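Local coordinates for protein transcriptional regulator (Rhodococcus sp., PDB 2O0Y) that probably binds DNA and regulates transcription as a member of the IclR family, joining a helix-turn-helix domain to a GAF-like C-terminal domain, at residues T113-I118 with V127-S132; G207-L212 with A222-G227. All blocks are in the same frame, centred on the assembly; numbering follows the deposited sequence.

Contact 1. Residues T113-I118 with V127-S132; sequences TVNLYI and VAQCES
Gln129 lies alongside Asn115, both side chains pointing the same way from a non-hydrogen-bonded antiparallel pair, and its NE2 gives a hydrogen bond of 2.7 Å to Asn115 OD1. The acceptor sits in the plane of the glutamine amide, although the two amide planes are turned 51° apart. With CG anti to the backbone N (chi1 -176°) and an extended chain, Gln129 has the length to bring NE2 there and also to Ile140 O, so two carbonyl oxygens fix its amide. Its CG meanwhile packs on Thr113 CG2 at 3.8 Å; threonine suits this position because its methyl serves Gln129 while OG1 bonds to Ser138 O.

A classic beta bulge sets two residues, Val127 and Ala128, opposite the single Leu116: Leu116 N bonds to Ala128 O and Leu116 O accepts from Val127 N at 2.9 Å. The branched Val127 reaches both neighbours, with CG2 pressed tightly on Leu116 CD2 (3.5 Å) and CG1 against Ile118 CG1 (3.6 Å). Small Ala128 lies beside Leu116 CB.

These strands form the hairpin 113-120/123-130. Val114 and Cys130 pack on helix 97-110, and Val114 and Leu116 also touch strand 219-228.

Contact 2. Residues G207-L212 with A222-G227; sequences GLSFPL and ALTLGG
Ser209 and Thr224 meet through their hydroxyls, OG to OG1 at 2.7 Å, across a non-hydrogen-bonded antiparallel pair. Ser209 OG stands anti to its own N (chi1 -162°), a rotation that carries it across to the neighbouring strand and also sets it close to Ala222 CB. Two small hydroxyl residues suit this buried face, since each gives the other a polar partner beneath helix 152-157, where Ser209 touches Ile156 and Thr224 touches Ala153.

In the two hydrogen-bonded pairs, Leu208 N donates to Leu225 O (2.9 Å), and Leu225 N returns a bond to Leu208 O; Phe210 and Leu223 repeat the exchange, with Leu223 N 2.8 Å from Phe210 O. On the strand's other edge the backbones of Gly207 and Ser209 bond to Val197 and Gln195. This is the beta hairpin 205-213/219-228, within the six-stranded antiparallel sheet of the GAF-like IclR C-terminal domain. Carbonyls also receive CA-H contacts: Gly207 CA comes to 3.1 Å from Leu225 O.

On the other face Leu208 CD2 lies 4.0 Å from Leu225 CD1, the side chains running together, while Phe210 leans onto helix 237-254. Leu212 brings CG to 3.9 Å from Leu223 CB and also touches Leu116 and Leu256. An alanine at Leu212 would lack these branches and would probably open a gap beside Leu223 CB and take from Leu116 and Leu256 one of their apolar contacts.

How the contacts relate
The hairpin of contact 1 is complete well before that of contact 2 begins, yet the contact centres lie about 9 Å apart, because strands 113-120 and 219-228 are neighbours in one six-stranded sheet. The two hairpins are joined edge to edge. The seam is held by probable backbone hydrogen bonds, Asn115 N to Thr224 O at 2.8 Å and Tyr117 O to Ala222 N at 2.9 Å. Packing reinforces it on both faces, Tyr117 CD2 on Thr224 OG1 and Val114 CG2 on Leu225 CD2. The four central strands they supply form the core of the C-terminal domain, which probably binds effectors as in IclR relatives; helices 97-110 and 237-254 lie against one face, helix 152-157 against the other.

Contact 1. Residues T113-I118 with V127-S132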
ATOM      1  N   THR B 113       6.023 -27.609  -8.502  1.00 24.88           N
ATOM      2  CA  THR B 113       5.241 -26.403  -8.277  1.00 26.75           C
ATOM      3  C   THR B 113       6.124 -25.202  -8.563  1.00 27.27           C
ATOM      4  O   THR B 113       7.276 -25.180  -8.117  1.00 28.27           O
ATOM      5  CB  THR B 113       4.728 -26.344  -6.842  1.00 26.39           C
ATOM      6  OG1 THR B 113       3.731 -27.387  -6.686  1.00 25.74           O
ATOM      7  CG2 THR B 113       4.058 -24.923  -6.553  1.00 26.83           C
ATOM      8  N   VAL B 114       5.586 -24.230  -9.318  1.00 26.88           N
ATOM      9  CA  VAL B 114       6.298 -23.025  -9.688  1.00 25.33           C
ATOM     10  C   VAL B 114       5.685 -21.895  -8.885  1.00 26.47           C
ATOM     11  O   VAL B 114       4.502 -21.636  -9.024  1.00 27.02           O
ATOM     12  CB  VAL B 114       6.142 -22.734 -11.169  1.00 24.88           C
ATOM     13  CG1 VAL B 114       6.807 -21.423 -11.495  1.00 22.77           C
ATOM     14  CG2 VAL B 114       6.785 -23.879 -11.990  1.00 24.84           C
ATOM     15  N   ASN B 115       6.499 -21.202  -8.070  1.00 27.04           N
ATOM     16  CA  ASN B 115       6.026 -20.086  -7.206  1.00 29.00           C
ATOM     17  C   ASN B 115       6.647 -18.788  -7.689  1.00 29.50           C
ATOM     18  O   ASN B 115       7.851 -18.761  -7.957  1.00 29.49           O
ATOM     19  CB  ASN B 115       6.528 -20.327  -5.772  1.00 28.84           C
ATOM     20  CG  ASN B 115       5.808 -21.499  -5.103  1.00 33.70           C
ATOM     21  OD1 ASN B 115       4.587 -21.597  -5.171  1.00 36.89           O
ATOM     22  ND2 ASN B 115       6.560 -22.409  -4.520  1.00 36.91           N
ATOM     23  N   LEU B 116       5.873 -17.708  -7.760  1.00 29.17           N
ATOM     24  CA  LEU B 116       6.457 -16.410  -8.080  1.00 28.67           C
ATOM     25  C   LEU B 116       6.439 -15.665  -6.769  1.00 27.92           C
ATOM     26  O   LEU B 116       5.358 -15.385  -6.235  1.00 26.75           O
ATOM     27  CB  LEU B 116       5.639 -15.627  -9.119  1.00 29.00           C
ATOM     28  CG  LEU B 116       6.303 -14.373  -9.737  1.00 29.95           C
ATOM     29  CD1 LEU B 116       5.665 -14.074 -11.069  1.00 36.07           C
ATOM     30  CD2 LEU B 116       6.012 -13.151  -8.899  1.00 31.82           C
ATOM     31  N   TYR B 117       7.616 -15.338  -6.241  1.00 27.15           N
ATOM     32  CA  TYR B 117       7.679 -14.676  -4.935  1.00 27.93           C
ATOM     33  C   TYR B 117       8.103 -13.250  -5.070  1.00 27.88           C
ATOM     34  O   TYR B 117       8.896 -12.955  -5.953  1.00 26.87           O
ATOM     35  CB  TYR B 117       8.809 -15.302  -4.155  1.00 28.41           C
ATOM     36  CG  TYR B 117       8.585 -16.587  -3.454  1.00 28.26           C
ATOM     37  CD1 TYR B 117       8.058 -16.587  -2.163  1.00 29.97           C
ATOM     38  CD2 TYR B 117       8.975 -17.819  -4.031  1.00 28.22           C
ATOM     39  CE1 TYR B 117       7.892 -17.785  -1.466  1.00 32.36           C
ATOM     40  CE2 TYR B 117       8.837 -19.009  -3.325  1.00 28.83           C
ATOM     41  CZ  TYR B 117       8.311 -18.971  -2.036  1.00 33.57           C
ATOM     42  OH  TYR B 117       8.153 -20.102  -1.277  1.00 35.74           O
ATOM     43  N   ILE B 118       7.606 -12.372  -4.181  1.00 27.69           N
ATOM     44  CA  ILE B 118       8.201 -11.064  -3.992  1.00 27.07           C
ATOM     45  C   ILE B 118       8.604 -10.874  -2.528  1.00 28.36           C
ATOM     46  O   ILE B 118       8.247 -11.690  -1.667  1.00 28.52           O
ATOM     47  CB  ILE B 118       7.160  -9.960  -4.403  1.00 28.00           C
ATOM     48  CG1 ILE B 118       5.871 -10.142  -3.592  1.00 27.46           C
ATOM     49  CG2 ILE B 118       6.877 -10.037  -5.908  1.00 25.62           C
ATOM     50  CD1 ILE B 118       4.889  -8.929  -3.597  1.00 30.85           C
ATOM     51  N   VAL B 127       2.987 -14.738  -4.738  1.00 26.26           N
ATOM     52  CA  VAL B 127       1.906 -13.916  -5.276  1.00 25.39           C
ATOM     53  C   VAL B 127       1.290 -14.491  -6.544  1.00 25.67           C
ATOM     54  O   VAL B 127       0.262 -14.016  -7.034  1.00 25.69           O
ATOM     55  CB  VAL B 127       2.388 -12.477  -5.508  1.00 27.08           C
ATOM     56  CG1 VAL B 127       2.694 -11.790  -4.119  1.00 24.31           C
ATOM     57  CG2 VAL B 127       3.568 -12.428  -6.521  1.00 25.26           C
ATOM     58  N   ALA B 128       1.953 -15.490  -7.119  1.00 25.81           N
ATOM     59  CA  ALA B 128       1.312 -16.351  -8.107  1.00 26.14           C
ATOM     60  C   ALA B 128       1.960 -17.720  -8.095  1.00 25.82           C
ATOM     61  O   ALA B 128       3.123 -17.834  -7.708  1.00 24.95           O
ATOM     62  CB  ALA B 128       1.421 -15.724  -9.554  1.00 27.81           C
ATOM     63  N   GLN B 129       1.202 -18.762  -8.488  1.00 26.93           N
ATOM     64  CA  GLN B 129       1.664 -20.149  -8.303  1.00 27.95           C
ATOM     65  C   GLN B 129       1.079 -21.074  -9.352  1.00 28.88           C
ATOM     66  O   GLN B 129      -0.102 -20.933  -9.678  1.00 29.30           O
ATOM     67  CB  GLN B 129       1.177 -20.616  -6.925  1.00 27.91           C
ATOM     68  CG  GLN B 129       1.637 -22.015  -6.484  1.00 29.69           C
ATOM     69  CD  GLN B 129       1.231 -22.308  -5.044  1.00 34.47           C
ATOM     70  OE1 GLN B 129       0.049 -22.533  -4.771  1.00 31.76           O
ATOM     71  NE2 GLN B 129       2.211 -22.257  -4.099  1.00 28.49           N
ATOM     72  N   CYS B 130       1.868 -22.005  -9.876  1.00 28.65           N
ATOM     73  CA  CYS B 130       1.330 -23.053 -10.732  1.00 28.47           C
ATOM     74  C   CYS B 130       1.743 -24.384 -10.127  1.00 28.29           C
ATOM     75  O   CYS B 130       2.931 -24.740 -10.149  1.00 26.43           O
ATOM     76  CB  CYS B 130       1.900 -22.944 -12.144  1.00 28.94           C
ATOM     77  SG  CYS B 130       1.207 -21.473 -12.999  1.00 34.95           S
ATOM     78  N   GLU B 131       0.788 -25.103  -9.552  1.00 27.86           N
ATOM     79  CA  GLU B 131       1.123 -26.356  -8.889  1.00 28.27           C
ATOM     80  C   GLU B 131       1.306 -27.451  -9.914  1.00 28.17           C
ATOM     81  O   GLU B 131       0.621 -27.479 -10.942  1.00 28.71           O
ATOM     82  CB  GLU B 131       0.014 -26.754  -7.963  1.00 28.46           C
ATOM     83  CG  GLU B 131      -0.026 -25.942  -6.634  1.00 33.57           C
ATOM     84  CD  GLU B 131      -1.174 -26.450  -5.785  1.00 36.16           C
ATOM     85  OE1 GLU B 131      -1.121 -27.616  -5.367  1.00 39.15           O
ATOM     86  OE2 GLU B 131      -2.155 -25.724  -5.592  1.00 38.58           O
ATOM     87  N   SER B 132       2.205 -28.379  -9.637  1.00 29.25           N
ATOM     88  CA  SER B 132       2.320 -29.559 -10.478  1.00 29.70           C
ATOM     89  C   SER B 132       1.231 -30.589 -10.081  1.00 29.11           C
ATOM     90  O   SER B 132       0.467 -30.375  -9.145  1.00 27.65           O
ATOM     91  CB  SER B 132       3.719 -30.165 -10.382  1.00 31.24           C
ATOM     92  OG  SER B 132       3.900 -31.003  -9.246  1.00 34.88           O
TER

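Contact 2. Residues G207-L212 with A222-G227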
ATOM      1  N   GLY B 207      14.818 -26.244  -3.364  1.00 27.14           N
ATOM      2  CA  GLY B 207      14.272 -25.121  -4.117  1.00 25.75           C
ATOM      3  C   GLY B 207      15.294 -24.650  -5.117  1.00 25.30           C
ATOM      4  O   GLY B 207      16.505 -24.680  -4.845  1.00 26.02           O
ATOM      5  N   LEU B 208      14.835 -24.268  -6.302  1.00 25.26           N
ATOM      6  CA  LEU B 208      15.715 -23.590  -7.265  1.00 25.98           C
ATOM      7  C   LEU B 208      15.013 -22.262  -7.558  1.00 26.43           C
ATOM      8  O   LEU B 208      13.835 -22.275  -7.907  1.00 25.61           O
ATOM      9  CB  LEU B 208      15.773 -24.411  -8.549  1.00 26.69           C
ATOM     10  CG  LEU B 208      16.342 -23.806  -9.840  1.00 27.63           C
ATOM     11  CD1 LEU B 208      17.851 -23.469  -9.715  1.00 29.00           C
ATOM     12  CD2 LEU B 208      16.116 -24.823 -10.936  1.00 27.43           C
ATOM     13  N   SER B 209      15.726 -21.139  -7.474  1.00 25.65           N
ATOM     14  CA  SER B 209      15.137 -19.816  -7.730  1.00 25.16           C
ATOM     15  C   SER B 209      15.959 -19.000  -8.719  1.00 25.53           C
ATOM     16  O   SER B 209      17.182 -18.985  -8.649  1.00 26.48           O
ATOM     17  CB  SER B 209      15.028 -19.008  -6.431  1.00 24.90           C
ATOM     18  OG  SER B 209      14.098 -17.912  -6.567  1.00 26.25           O
ATOM     19  N   PHE B 210      15.298 -18.339  -9.674  1.00 26.76           N
ATOM     20  CA  PHE B 210      15.981 -17.420 -10.601  1.00 25.51           C
ATOM     21  C   PHE B 210      15.406 -16.017 -10.353  1.00 25.92           C
ATOM     22  O   PHE B 210      14.217 -15.893 -10.057  1.00 24.88           O
ATOM     23  CB  PHE B 210      15.708 -17.815 -12.076  1.00 26.52           C
ATOM     24  CG  PHE B 210      16.694 -18.819 -12.620  1.00 26.50           C
ATOM     25  CD1 PHE B 210      16.591 -20.159 -12.287  1.00 27.20           C
ATOM     26  CD2 PHE B 210      17.745 -18.413 -13.434  1.00 28.17           C
ATOM     27  CE1 PHE B 210      17.521 -21.112 -12.768  1.00 27.80           C
ATOM     28  CE2 PHE B 210      18.663 -19.360 -13.915  1.00 27.16           C
ATOM     29  CZ  PHE B 210      18.540 -20.691 -13.580  1.00 27.24           C
ATOM     30  N   PRO B 211      16.228 -14.954 -10.557  1.00 26.57           N
ATOM     31  CA  PRO B 211      15.689 -13.623 -10.430  1.00 27.26           C
ATOM     32  C   PRO B 211      14.792 -13.282 -11.615  1.00 27.82           C
ATOM     33  O   PRO B 211      15.089 -13.642 -12.762  1.00 27.95           O
ATOM     34  CB  PRO B 211      16.943 -12.714 -10.466  1.00 27.04           C
ATOM     35  CG  PRO B 211      18.006 -13.498 -11.121  1.00 27.14           C
ATOM     36  CD  PRO B 211      17.663 -14.960 -10.906  1.00 25.45           C
ATOM     37  N   LEU B 212      13.722 -12.548 -11.326  1.00 27.36           N
ATOM     38  CA  LEU B 212      12.977 -11.850 -12.374  1.00 26.48           C
ATOM     39  C   LEU B 212      13.271 -10.367 -12.179  1.00 26.54           C
ATOM     40  O   LEU B 212      13.263  -9.896 -11.043  1.00 26.34           O
ATOM     41  CB  LEU B 212      11.472 -12.102 -12.180  1.00 26.52           C
ATOM     42  CG  LEU B 212      11.142 -13.602 -12.275  1.00 25.97           C
ATOM     43  CD1 LEU B 212       9.630 -13.743 -11.915  1.00 25.28           C
ATOM     44  CD2 LEU B 212      11.423 -14.077 -13.698  1.00 23.81           C
ATOM     45  N   ALA B 222      11.221 -13.522  -7.648  1.00 26.77           N
ATOM     46  CA  ALA B 222      12.077 -14.707  -7.767  1.00 27.10           C
ATOM     47  C   ALA B 222      11.217 -15.837  -8.316  1.00 27.58           C
ATOM     48  O   ALA B 222      10.210 -16.217  -7.706  1.00 29.68           O
ATOM     49  CB  ALA B 222      12.623 -15.053  -6.425  1.00 25.68           C
ATOM     50  N   LEU B 223      11.542 -16.324  -9.505  1.00 27.19           N
ATOM     51  CA  LEU B 223      10.807 -17.423 -10.079  1.00 26.52           C
ATOM     52  C   LEU B 223      11.362 -18.720  -9.468  1.00 27.37           C
ATOM     53  O   LEU B 223      12.546 -19.047  -9.657  1.00 27.16           O
ATOM     54  CB  LEU B 223      10.997 -17.446 -11.586  1.00 26.34           C
ATOM     55  CG  LEU B 223      10.248 -18.553 -12.346  1.00 28.55           C
ATOM     56  CD1 LEU B 223       8.711 -18.248 -12.333  1.00 25.19           C
ATOM     57  CD2 LEU B 223      10.694 -18.634 -13.787  1.00 25.56           C
ATOM     58  N   THR B 224      10.517 -19.489  -8.779  1.00 27.55           N
ATOM     59  CA  THR B 224      11.037 -20.526  -7.931  1.00 27.66           C
ATOM     60  C   THR B 224      10.364 -21.908  -8.115  1.00 29.19           C
ATOM     61  O   THR B 224       9.149 -21.996  -8.082  1.00 28.15           O
ATOM     62  CB  THR B 224      10.899 -20.072  -6.477  1.00 27.60           C
ATOM     63  OG1 THR B 224      11.551 -18.789  -6.341  1.00 28.08           O
ATOM     64  CG2 THR B 224      11.571 -21.056  -5.510  1.00 26.32           C
ATOM     65  N   LEU B 225      11.176 -22.980  -8.200  1.00 29.94           N
ATOM     66  CA  LEU B 225      10.671 -24.375  -8.101  1.00 29.86           C
ATOM     67  C   LEU B 225      10.890 -24.860  -6.683  1.00 30.28           C
ATOM     68  O   LEU B 225      11.942 -24.633  -6.140  1.00 30.52           O
ATOM     69  CB  LEU B 225      11.489 -25.289  -9.016  1.00 30.45           C
ATOM     70  CG  LEU B 225      11.580 -25.025 -10.510  1.00 30.13           C
ATOM     71  CD1 LEU B 225      12.329 -26.188 -11.126  1.00 28.24           C
ATOM     72  CD2 LEU B 225      10.177 -24.916 -11.137  1.00 29.79           C
ATOM     73  N   GLY B 226       9.903 -25.491  -6.051  1.00 30.41           N
ATOM     74  CA  GLY B 226      10.148 -26.143  -4.758  1.00 30.29           C
ATOM     75  C   GLY B 226       9.505 -27.488  -4.816  1.00 30.04           C
ATOM     76  O   GLY B 226       8.430 -27.643  -5.422  1.00 31.41           O
ATOM     77  N   GLY B 227      10.151 -28.472  -4.202  1.00 29.91           N
ATOM     78  CA  GLY B 227       9.597 -29.803  -4.177  1.00 28.40           C
ATOM     79  C   GLY B 227      10.441 -30.720  -3.346  1.00 28.43           C
ATOM     80  O   GLY B 227      11.338 -30.274  -2.642  1.00 27.09           O
TER